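Local coordinates for sortase family protein (PDB 4D7W) that probably acts as a class C sortase, a cell-wall transpeptidase that helps assemble the type 2B pilus of group B Streptococcus, at residues Ile68-Ile73 / Lys126-Asp131; Asp103-Ile108 / Gly165-Thr170; Tyr142-Asp147 / Gly188-Asn193; Ile149-Pro154 / Asn180-Leu185. One frame throughout, in Å; residues are numbered along the deposited sequence.

Contact 1 (Ile68-Ile73 / Lys126-Asp131)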
# COMPACT_ATOMS: atom_id res chain seq x y z
N ILE A 68 8.74 -7.63 -2.35
CA ILE A 68 8.13 -8.75 -3.07
C ILE A 68 9.23 -9.63 -3.62
O ILE A 68 9.54 -9.57 -4.83
CB ILE A 68 7.23 -8.26 -4.21
CG1 ILE A 68 6.37 -7.09 -3.74
CG2 ILE A 68 6.36 -9.41 -4.73
CD1 ILE A 68 5.47 -6.54 -4.81
N PRO A 69 9.83 -10.44 -2.74
CA PRO A 69 11.00 -11.30 -2.99
C PRO A 69 10.90 -12.09 -4.27
O PRO A 69 11.90 -12.25 -4.95
CB PRO A 69 11.00 -12.23 -1.78
CG PRO A 69 10.44 -11.39 -0.68
CD PRO A 69 9.37 -10.55 -1.34
N LYS A 70 9.70 -12.57 -4.60
CA LYS A 70 9.57 -13.43 -5.77
C LYS A 70 9.94 -12.71 -7.06
O LYS A 70 10.51 -13.32 -7.97
CB LYS A 70 8.15 -13.98 -5.86
CG LYS A 70 8.03 -15.06 -6.92
CD LYS A 70 6.62 -15.57 -7.08
CE LYS A 70 6.58 -16.79 -7.97
NZ LYS A 70 5.18 -17.24 -8.22
N ILE A 71 9.65 -11.41 -7.15
CA ILE A 71 9.94 -10.66 -8.36
C ILE A 71 10.98 -9.56 -8.12
O ILE A 71 11.13 -8.66 -8.94
CB ILE A 71 8.66 -10.02 -8.95
CG1 ILE A 71 8.06 -9.02 -7.95
CG2 ILE A 71 7.65 -11.09 -9.32
CD1 ILE A 71 6.72 -8.44 -8.37
N ASN A 72 11.70 -9.66 -7.01
CA ASN A 72 12.83 -8.79 -6.71
C ASN A 72 12.50 -7.30 -6.69
O ASN A 72 13.23 -6.46 -7.25
CB ASN A 72 13.96 -9.05 -7.71
CG ASN A 72 14.33 -10.52 -7.80
OD1 ASN A 72 13.97 -11.21 -8.76
ND2 ASN A 72 15.04 -11.01 -6.79
N ILE A 73 11.39 -6.99 -6.04
CA ILE A 73 10.97 -5.62 -5.87
C ILE A 73 11.14 -5.19 -4.42
O ILE A 73 10.71 -5.88 -3.49
CB ILE A 73 9.49 -5.43 -6.29
CG1 ILE A 73 9.32 -5.64 -7.80
CG2 ILE A 73 8.99 -4.05 -5.86
CD1 ILE A 73 10.10 -4.65 -8.68
N LYS A 126 3.57 -12.24 -12.30
CA LYS A 126 4.29 -13.46 -11.93
C LYS A 126 3.80 -14.01 -10.58
O LYS A 126 4.04 -15.17 -10.24
CB LYS A 126 5.80 -13.22 -11.90
CG LYS A 126 6.44 -12.76 -13.22
CD LYS A 126 6.29 -13.80 -14.32
CE LYS A 126 7.15 -13.45 -15.55
NZ LYS A 126 6.77 -12.14 -16.19
N LEU A 127 3.12 -13.16 -9.80
CA LEU A 127 2.60 -13.57 -8.50
C LEU A 127 1.47 -14.58 -8.62
O LEU A 127 0.65 -14.51 -9.55
CB LEU A 127 2.11 -12.37 -7.72
CG LEU A 127 3.20 -11.38 -7.30
CD1 LEU A 127 2.61 -10.25 -6.46
CD2 LEU A 127 4.28 -12.10 -6.54
N LYS A 128 1.42 -15.49 -7.66
CA LYS A 128 0.50 -16.62 -7.69
C LYS A 128 -0.19 -16.76 -6.33
O LYS A 128 0.35 -16.31 -5.32
CB LYS A 128 1.28 -17.88 -8.04
CG LYS A 128 0.47 -18.99 -8.63
CD LYS A 128 1.39 -20.06 -9.21
CE LYS A 128 2.46 -19.44 -10.11
NZ LYS A 128 3.33 -20.48 -10.72
N VAL A 129 -1.38 -17.36 -6.29
CA VAL A 129 -2.01 -17.65 -4.99
C VAL A 129 -1.00 -18.37 -4.09
O VAL A 129 -0.29 -19.28 -4.54
CB VAL A 129 -3.29 -18.51 -5.12
CG1 VAL A 129 -3.84 -18.86 -3.74
CG2 VAL A 129 -4.34 -17.81 -5.94
N GLY A 130 -0.91 -17.96 -2.83
CA GLY A 130 0.08 -18.52 -1.93
C GLY A 130 1.36 -17.72 -1.73
O GLY A 130 2.01 -17.85 -0.70
N ASP A 131 1.72 -16.90 -2.71
CA ASP A 131 2.94 -16.09 -2.60
C ASP A 131 2.76 -15.03 -1.53
O ASP A 131 1.64 -14.66 -1.21
CB ASP A 131 3.29 -15.45 -3.94
CG ASP A 131 3.73 -16.48 -4.98
OD1 ASP A 131 4.16 -17.58 -4.58
OD2 ASP A 131 3.65 -16.19 -6.19

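Contact 2 (Asp103-Ile108 / Gly165-Thr170)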
# COMPACT_ATOMS: atom_id res chain seq x y z
N ASP A 103 -8.29 -5.16 11.81
CA ASP A 103 -9.57 -5.76 11.50
C ASP A 103 -10.42 -4.85 10.60
O ASP A 103 -10.45 -3.63 10.79
CB ASP A 103 -10.32 -6.06 12.80
CG ASP A 103 -11.73 -6.55 12.56
OD1 ASP A 103 -11.91 -7.76 12.28
OD2 ASP A 103 -12.67 -5.72 12.66
N SER A 104 -11.11 -5.45 9.63
CA SER A 104 -12.02 -4.72 8.76
C SER A 104 -11.29 -3.60 8.00
O SER A 104 -11.71 -2.44 8.04
CB SER A 104 -13.17 -4.12 9.58
OG SER A 104 -13.95 -5.14 10.18
N THR A 105 -10.18 -3.94 7.34
CA THR A 105 -9.41 -2.94 6.59
C THR A 105 -9.10 -3.47 5.20
O THR A 105 -9.10 -4.67 4.96
CB THR A 105 -8.09 -2.56 7.30
OG1 THR A 105 -7.26 -3.73 7.46
CG2 THR A 105 -8.37 -1.94 8.68
N HIS A 106 -8.86 -2.56 4.26
CA HIS A 106 -8.44 -2.96 2.93
C HIS A 106 -7.58 -1.83 2.39
O HIS A 106 -8.07 -0.75 2.12
CB HIS A 106 -9.63 -3.25 2.01
CG HIS A 106 -9.24 -3.87 0.70
ND1 HIS A 106 -10.17 -4.36 -0.20
CD2 HIS A 106 -8.03 -4.08 0.13
CE1 HIS A 106 -9.54 -4.84 -1.27
NE2 HIS A 106 -8.24 -4.67 -1.09
N SER A 107 -6.29 -2.10 2.33
CA SER A 107 -5.31 -1.15 1.83
C SER A 107 -5.05 -1.44 0.35
O SER A 107 -4.92 -2.60 -0.04
CB SER A 107 -4.01 -1.27 2.64
OG SER A 107 -3.13 -0.20 2.33
N ILE A 108 -4.96 -0.39 -0.46
CA ILE A 108 -4.71 -0.55 -1.89
C ILE A 108 -3.46 0.21 -2.31
O ILE A 108 -3.35 1.42 -2.07
CB ILE A 108 -5.89 -0.06 -2.72
CG1 ILE A 108 -7.15 -0.86 -2.36
CG2 ILE A 108 -5.61 -0.22 -4.23
CD1 ILE A 108 -8.44 -0.26 -2.92
N GLY A 165 -14.34 -7.82 9.19
CA GLY A 165 -13.70 -9.01 9.72
C GLY A 165 -12.59 -9.60 8.85
O GLY A 165 -12.14 -10.73 9.07
N LYS A 166 -12.18 -8.84 7.83
CA LYS A 166 -11.05 -9.20 6.97
C LYS A 166 -9.97 -8.11 6.98
O LYS A 166 -10.27 -6.93 7.16
CB LYS A 166 -11.51 -9.43 5.52
CG LYS A 166 -12.41 -10.66 5.35
CD LYS A 166 -11.60 -11.95 5.47
CE LYS A 166 -12.49 -13.18 5.37
NZ LYS A 166 -11.68 -14.39 5.67
N ASP A 167 -8.72 -8.53 6.78
CA ASP A 167 -7.56 -7.64 6.68
C ASP A 167 -6.89 -7.89 5.32
O ASP A 167 -6.12 -8.84 5.17
CB ASP A 167 -6.59 -7.90 7.85
CG ASP A 167 -5.36 -7.00 7.84
OD1 ASP A 167 -5.05 -6.35 6.80
OD2 ASP A 167 -4.69 -6.94 8.89
N TYR A 168 -7.22 -7.04 4.34
CA TYR A 168 -6.82 -7.20 2.94
C TYR A 168 -5.84 -6.13 2.48
O TYR A 168 -5.93 -4.98 2.91
CB TYR A 168 -8.04 -7.13 2.01
CG TYR A 168 -8.94 -8.35 2.01
CD1 TYR A 168 -8.40 -9.64 2.02
CD2 TYR A 168 -10.32 -8.22 1.97
CE1 TYR A 168 -9.22 -10.76 2.01
CE2 TYR A 168 -11.14 -9.34 1.96
CZ TYR A 168 -10.59 -10.60 1.97
OH TYR A 168 -11.40 -11.69 1.96
N GLN A 169 -4.94 -6.50 1.57
CA GLN A 169 -4.16 -5.51 0.84
C GLN A 169 -4.12 -5.93 -0.63
O GLN A 169 -3.80 -7.08 -0.93
CB GLN A 169 -2.75 -5.39 1.43
CG GLN A 169 -1.89 -4.28 0.85
CD GLN A 169 -0.64 -4.05 1.68
OE1 GLN A 169 0.44 -4.51 1.32
NE2 GLN A 169 -0.79 -3.35 2.81
N THR A 170 -4.46 -5.01 -1.52
CA THR A 170 -4.47 -5.31 -2.96
C THR A 170 -3.39 -4.50 -3.66
O THR A 170 -3.22 -3.31 -3.39
CB THR A 170 -5.83 -5.00 -3.59
OG1 THR A 170 -6.81 -5.88 -3.04
CG2 THR A 170 -5.82 -5.19 -5.13
O HOH W 1 -5.70 -3.49 5.22

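Contact 3 (Tyr142-Asp147 / Gly188-Asn193)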
# COMPACT_ATOMS: atom_id res chain seq x y z
N TYR A 142 4.65 -6.19 8.14
CA TYR A 142 3.28 -6.62 7.86
C TYR A 142 3.28 -7.55 6.67
O TYR A 142 3.71 -7.16 5.59
CB TYR A 142 2.37 -5.41 7.59
CG TYR A 142 2.36 -4.46 8.75
CD1 TYR A 142 3.38 -3.53 8.93
CD2 TYR A 142 1.34 -4.52 9.70
CE1 TYR A 142 3.41 -2.69 10.02
CE2 TYR A 142 1.35 -3.66 10.79
CZ TYR A 142 2.38 -2.75 10.94
OH TYR A 142 2.39 -1.90 12.00
N THR A 143 2.80 -8.78 6.85
CA THR A 143 2.89 -9.78 5.80
C THR A 143 1.53 -10.09 5.19
O THR A 143 0.54 -10.24 5.91
CB THR A 143 3.50 -11.07 6.32
OG1 THR A 143 4.68 -10.76 7.07
CG2 THR A 143 3.82 -12.03 5.16
N TYR A 144 1.50 -10.19 3.87
CA TYR A 144 0.27 -10.48 3.14
C TYR A 144 0.51 -11.63 2.19
O TYR A 144 1.61 -11.78 1.66
CB TYR A 144 -0.24 -9.23 2.38
CG TYR A 144 -0.85 -8.24 3.35
CD1 TYR A 144 -0.06 -7.34 4.03
CD2 TYR A 144 -2.22 -8.27 3.62
CE1 TYR A 144 -0.62 -6.46 4.98
CE2 TYR A 144 -2.78 -7.40 4.55
CZ TYR A 144 -1.98 -6.50 5.22
OH TYR A 144 -2.53 -5.64 6.14
N GLN A 145 -0.51 -12.45 1.99
CA GLN A 145 -0.40 -13.65 1.16
C GLN A 145 -1.45 -13.63 0.05
O GLN A 145 -2.63 -13.42 0.31
CB GLN A 145 -0.55 -14.89 2.04
CG GLN A 145 -0.76 -16.16 1.27
CD GLN A 145 -1.00 -17.33 2.17
OE1 GLN A 145 -2.05 -17.96 2.11
NE2 GLN A 145 -0.03 -17.63 3.01
N VAL A 146 -1.01 -13.85 -1.19
CA VAL A 146 -1.93 -13.75 -2.32
C VAL A 146 -3.03 -14.77 -2.17
O VAL A 146 -2.76 -15.95 -1.95
CB VAL A 146 -1.21 -13.97 -3.67
CG1 VAL A 146 -2.21 -13.86 -4.82
CG2 VAL A 146 -0.10 -12.97 -3.84
N ASP A 147 -4.28 -14.32 -2.28
CA ASP A 147 -5.39 -15.27 -2.21
C ASP A 147 -6.38 -15.05 -3.34
O ASP A 147 -7.30 -15.83 -3.49
CB ASP A 147 -6.10 -15.20 -0.85
CG ASP A 147 -6.90 -13.89 -0.63
OD1 ASP A 147 -7.15 -13.12 -1.58
OD2 ASP A 147 -7.30 -13.66 0.53
N GLY A 188 -4.18 -9.88 -1.34
CA GLY A 188 -3.61 -10.76 -0.34
C GLY A 188 -4.28 -10.51 1.01
O GLY A 188 -4.89 -9.46 1.21
N HIS A 189 -4.22 -11.49 1.91
CA HIS A 189 -4.74 -11.27 3.26
C HIS A 189 -3.61 -11.32 4.26
O HIS A 189 -2.58 -11.96 4.01
CB HIS A 189 -5.81 -12.31 3.63
CG HIS A 189 -5.33 -13.73 3.57
ND1 HIS A 189 -5.51 -14.53 2.47
CD2 HIS A 189 -4.67 -14.49 4.48
CE1 HIS A 189 -5.00 -15.73 2.70
NE2 HIS A 189 -4.48 -15.73 3.92
N ARG A 190 -3.79 -10.65 5.40
CA ARG A 190 -2.80 -10.63 6.47
C ARG A 190 -2.50 -12.03 7.00
O ARG A 190 -3.41 -12.79 7.33
CB ARG A 190 -3.29 -9.77 7.63
CG ARG A 190 -2.23 -9.53 8.67
CD ARG A 190 -1.36 -8.35 8.33
NE ARG A 190 -0.60 -7.97 9.52
CZ ARG A 190 -1.06 -7.15 10.47
NH1 ARG A 190 -2.26 -6.60 10.35
NH2 ARG A 190 -0.30 -6.87 11.52
N VAL A 191 -1.21 -12.35 7.10
CA VAL A 191 -0.77 -13.61 7.69
C VAL A 191 0.31 -13.25 8.69
O VAL A 191 0.82 -12.15 8.66
CB VAL A 191 -0.24 -14.61 6.63
CG1 VAL A 191 -1.35 -15.01 5.68
CG2 VAL A 191 0.92 -14.02 5.84
N PRO A 192 0.66 -14.18 9.62
CA PRO A 192 1.73 -13.92 10.59
C PRO A 192 3.09 -13.66 9.90
O PRO A 192 3.35 -14.23 8.84
CB PRO A 192 1.78 -15.22 11.42
CG PRO A 192 0.42 -15.80 11.30
CD PRO A 192 -0.05 -15.44 9.90
N ASN A 193 3.94 -12.83 10.50
CA ASN A 193 5.29 -12.63 9.95
C ASN A 193 6.14 -13.89 10.02
O ASN A 193 5.98 -14.73 10.91
CB ASN A 193 6.01 -11.50 10.70
CG ASN A 193 5.35 -10.17 10.49
OD1 ASN A 193 4.59 -10.00 9.53
ND2 ASN A 193 5.63 -9.22 11.37
O HOH W 2 1.74 -9.80 9.34
O HOH W 3 -3.65 -18.08 5.20

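Contact 4 (Ile149-Pro154 / Asn180-Leu185)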
# COMPACT_ATOMS: atom_id res chain seq x y z
N ILE A 149 -6.51 -13.30 -7.58
CA ILE A 149 -5.96 -12.52 -8.69
C ILE A 149 -7.05 -12.26 -9.73
O ILE A 149 -7.60 -13.20 -10.28
CB ILE A 149 -4.77 -13.23 -9.34
CG1 ILE A 149 -3.71 -13.55 -8.28
CG2 ILE A 149 -4.19 -12.38 -10.46
CD1 ILE A 149 -2.56 -14.40 -8.77
N ARG A 150 -7.37 -10.99 -9.99
CA ARG A 150 -8.43 -10.66 -10.94
C ARG A 150 -8.00 -9.59 -11.93
O ARG A 150 -7.26 -8.66 -11.58
CB ARG A 150 -9.69 -10.15 -10.23
CG ARG A 150 -10.32 -11.10 -9.24
CD ARG A 150 -11.62 -11.67 -9.79
NE ARG A 150 -12.30 -12.53 -8.81
CZ ARG A 150 -11.90 -13.75 -8.47
NH1 ARG A 150 -10.81 -14.27 -9.03
NH2 ARG A 150 -12.58 -14.45 -7.58
N THR A 151 -8.48 -9.73 -13.16
CA THR A 151 -8.35 -8.70 -14.19
C THR A 151 -9.71 -8.09 -14.48
O THR A 151 -10.67 -8.80 -14.78
CB THR A 151 -7.74 -9.29 -15.45
OG1 THR A 151 -6.46 -9.84 -15.12
CG2 THR A 151 -7.57 -8.21 -16.53
N VAL A 152 -9.80 -6.76 -14.38
CA VAL A 152 -11.08 -6.08 -14.41
C VAL A 152 -11.01 -4.80 -15.22
O VAL A 152 -9.93 -4.26 -15.45
CB VAL A 152 -11.58 -5.73 -12.98
CG1 VAL A 152 -11.59 -6.99 -12.11
CG2 VAL A 152 -10.71 -4.63 -12.34
N LYS A 153 -12.17 -4.33 -15.68
CA LYS A 153 -12.26 -3.03 -16.34
C LYS A 153 -11.94 -1.91 -15.35
O LYS A 153 -12.18 -2.05 -14.15
CB LYS A 153 -13.66 -2.81 -16.93
CG LYS A 153 -14.04 -3.80 -18.00
CD LYS A 153 -15.14 -3.23 -18.88
CE LYS A 153 -15.68 -4.27 -19.85
NZ LYS A 153 -16.45 -5.33 -19.14
N PRO A 154 -11.39 -0.81 -15.86
CA PRO A 154 -10.97 0.32 -15.02
C PRO A 154 -12.04 0.82 -14.07
O PRO A 154 -11.71 1.28 -12.97
CB PRO A 154 -10.61 1.40 -16.05
CG PRO A 154 -10.15 0.62 -17.23
CD PRO A 154 -11.05 -0.59 -17.28
N ASN A 180 -2.71 -1.78 -21.41
CA ASN A 180 -3.24 -0.96 -20.33
C ASN A 180 -4.71 -0.62 -20.45
O ASN A 180 -5.14 0.47 -20.06
CB ASN A 180 -2.42 0.32 -20.24
CG ASN A 180 -0.94 0.06 -20.10
OD1 ASN A 180 -0.51 -0.68 -19.22
ND2 ASN A 180 -0.14 0.64 -21.01
N THR A 181 -5.50 -1.55 -20.97
CA THR A 181 -6.94 -1.39 -21.07
C THR A 181 -7.64 -1.83 -19.79
O THR A 181 -8.76 -1.41 -19.50
CB THR A 181 -7.51 -2.19 -22.24
OG1 THR A 181 -7.12 -3.57 -22.09
CG2 THR A 181 -6.99 -1.67 -23.58
N HIS A 182 -6.98 -2.69 -19.02
CA HIS A 182 -7.56 -3.28 -17.82
C HIS A 182 -6.70 -3.05 -16.59
O HIS A 182 -5.61 -2.50 -16.67
CB HIS A 182 -7.76 -4.78 -18.02
CG HIS A 182 -8.85 -5.10 -18.97
ND1 HIS A 182 -8.82 -4.71 -20.29
CD2 HIS A 182 -10.02 -5.76 -18.79
CE1 HIS A 182 -9.92 -5.13 -20.89
NE2 HIS A 182 -10.67 -5.76 -20.01
N ARG A 183 -7.20 -3.52 -15.46
CA ARG A 183 -6.45 -3.44 -14.23
C ARG A 183 -6.24 -4.85 -13.69
O ARG A 183 -7.18 -5.65 -13.61
CB ARG A 183 -7.17 -2.55 -13.20
CG ARG A 183 -7.43 -1.12 -13.71
CD ARG A 183 -6.13 -0.36 -14.02
NE ARG A 183 -6.34 0.97 -14.61
CZ ARG A 183 -6.15 1.27 -15.89
NH1 ARG A 183 -5.74 0.35 -16.76
NH2 ARG A 183 -6.36 2.51 -16.32
N LEU A 184 -4.99 -5.14 -13.36
CA LEU A 184 -4.65 -6.39 -12.69
C LEU A 184 -4.71 -6.15 -11.18
O LEU A 184 -4.03 -5.27 -10.66
CB LEU A 184 -3.26 -6.86 -13.12
CG LEU A 184 -2.76 -8.12 -12.41
CD1 LEU A 184 -3.66 -9.30 -12.74
CD2 LEU A 184 -1.32 -8.39 -12.78
N LEU A 185 -5.54 -6.92 -10.48
CA LEU A 185 -5.67 -6.77 -9.02
C LEU A 185 -5.15 -8.00 -8.32
O LEU A 185 -5.69 -9.08 -8.50
CB LEU A 185 -7.12 -6.53 -8.61
CG LEU A 185 -7.98 -5.56 -9.41
CD1 LEU A 185 -9.37 -5.49 -8.80
CD2 LEU A 185 -7.33 -4.20 -9.43

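Contact 1 (Ile68-Ile73 / Lys126-Asp131)
Lys70 faces Leu127 and Ile71 faces Lys126 across two loops of the sortase beta-barrel whose backbones do not pair: the CA atoms of Ile71 and Lys126 are 7.2 Å apart, so side chains bridge the gap. The 68-73 loop is a tight connection between two antiparallel strands, and Asn72 and Ile73 both face Ile68 in a G1 beta bulge. The partner loop folds into a type II beta turn from Lys128 to Asp131; Gly130 takes its third position, where the positive phi suits a residue without CB. Lys70 is the main bridge. With CG anti to the backbone N (chi1 -170°) and every later torsion extended, it spans the distance and crosses Asp131 at about a right angle. Its NZ forms a salt bridge to Asp131 OD2 at 2.8 Å, on the syn side but 21° out of the carboxylate plane, and also donates to Lys126 O at 3.1 Å. A long, flexible amine suits this place, since it can satisfy a carboxylate and a loop carbonyl together. Apolar groups fill in beside the polar bridge: Ile68 CG2 meets Leu127 CD2 at 3.9 Å, and Ile71 CG2 touches the CB methylene of Lys126 at 3.8 Å. Phe121 also packs on Ile68. The carboxylate is steadied from its own turn, for Lys128 N donates to Asp131 OD2 at 2.8 Å from above the carboxylate plane.

Contact 2 (Asp103-Ile108 / Gly165-Thr170)
His106 lies against Tyr168 where strands 105-108 and 167-170 run parallel, 13° apart, in the sortase beta-barrel. The register pairs Thr105 with Asp167 through Ile108 with Thr170, and four backbone bonds alternate between the strands, Thr105 and Ser107 each bonding to the residues either side of their partners. The tight part is the face carrying His106, Tyr168 and Thr170. Swung anti to its own backbone N (chi1 -171°), the imidazole reaches along the neighbouring strand. Tyr168 CB sits over one ring face, 3.8 Å from the centroid, in a CH-pi contact, while the phenol turns its edge toward the histidine in a T-shaped pair with planes at 65°. At the ring edge His106 NE2 shares a 2.7 Å hydrogen bond with Thr170 OG1, and ND1 is bonded to Gln161 O. An imidazole suits this buried site because it offers a flat face for packing and two polar nitrogens that hold the ring's rotation. On the other face, Asp167 lies alongside Thr105, but its carboxylate turns to Tyr144 and Arg190, and Thr105 OG1 is bonded to Gly102 O.

The beginning of both segments is looser and more exposed. Asp103, Gly165 and Lys166 lie at the surface, and Gly165 has a positive phi that glycine adopts easily. Ser104 OG ties this end together, donating to Asp103 OD2 and accepting a nearly straight bond from Gly165 N at 2.9 Å. On the face of Thr105 and Asp167, a water donates to Thr105 OG1 at 2.7 Å and to Tyr168 O at 2.8 Å.

Contact 3 (Tyr142-Asp147 / Gly188-Asn193)
Asp147 and His189 both place CG between their own backbone N and carbonyl carbon (chi1 70° and 59°), which swings carboxylate and imidazole together across two antiparallel strands. His189 ND1 donates to Asp147 OD2 at 2.8 Å, close to the ring plane and on the anti side of the carboxylate, though about 31° out of the carboxylate plane. Asp147 OD1 meanwhile pairs with Arg187, so each carboxylate oxygen has a partner and the group is held against rotation. On the far side of the imidazole, NE2 meets a water.

Arg190 bends at chi2, carrying its aliphatic part past Tyr144, with CD 3.7 Å from Tyr144 CZ, and bringing one guanidinium face over Tyr142 CD2. Arginine suits the spot because its methylenes pack beside an aromatic side chain while its charge continues to Asp167, which also binds Tyr144 OH. On the opposite face of the sheet, Thr143 CG2 touches Val191 CG2 at 3.6 Å, a match of beta-branched residues on adjoining strands, and Thr143 OG1 donates to Asn193 OD1 at 2.6 Å. One water gathers Thr143 N, Arg190 NE, Val191 O and Asn193 OD1, bridging the two segments.

Between these ends the backbone bonds run from Gln145 N to His189 O and from His189 N back to Gln145 O. Gly188, lacking a side chain, lets its CA come within 4.0 Å of Val146 CA. Such a closely paired, strongly twisted antiparallel pair, formed between strands that are not consecutive in the chain, belongs to the wall of the sortase beta-barrel.

Contact 4 (Ile149-Pro154 / Asn180-Leu185)
Arg183 and Val152 form a hydrogen-bonded pair in an antiparallel piece of sheet, and the arginine can be followed outward from there. Its CB lies 4.0 Å from Val152 O and not much farther from Val152 CG2. CG, anti to the carbonyl carbon, passes Pro154 CA at 4.0 Å. A bend at chi2 (-62°), followed by CD and NE, then brings the guanidinium over Pro154, whose CG stands above the centre of one flat face. At the tip NH1 turns back to its own segment, donating to His182 O at 2.9 Å from above that carbonyl plane and, weakly, to Asn180 O. A proline suits this place because its compact apolar ring presents CG to the guanidinium face.

Farther along, Val152 CG2 meets Leu185 CD1 at 3.9 Å, the two side chains crossing at about a right angle. The opposite face carries Thr151 and Leu184. Near it Thr151 CG2 touches His182 CB at 3.7 Å, and Ile149 CG2 lies beside Leu184 CD1 at 3.9 Å. Beta-branched residues sit well in such extended backbone. Four main-chain bonds hold the strands, among them Leu185 N to Arg150 O at 2.7 Å. At the loop end, Thr181 OG1 and His182 ND1 share a hydrogen bond, and Thr181 and His182 together face Thr175 as a classic beta bulge.

Strand 182-191 thus lies between strand 140-152 and strand 167-175, with Arg183 packing on Cys174, a cysteine-arginine neighbourhood consistent with that of sortase active sites, while Val152 and Leu185 touch the loop residue Asp159.

All four contacts belong to one sortase domain and its curled mixed sheet. Contact 1 closes before contact 3 opens, contact 4 is nested within the loop that contact 3 closes, and contact 2 interleaves with all three others. Contacts 3 and 4 are the two ends of one strand pair, 140-152 with 182-191, their centres about 21 Å apart. Contact 2 adds strands 105-115 and 167-175, and its centre is about 10 Å from that of contact 3, where Asp167 joins Arg190 and Tyr144. Contact 1 borders contact 3 through probable backbone hydrogen bonds between Val146 and both Gly130 and Asp131. Contacts 2, 3 and 4 join strands not consecutive in sequence into the barrel, while contact 1 ties two of its loops.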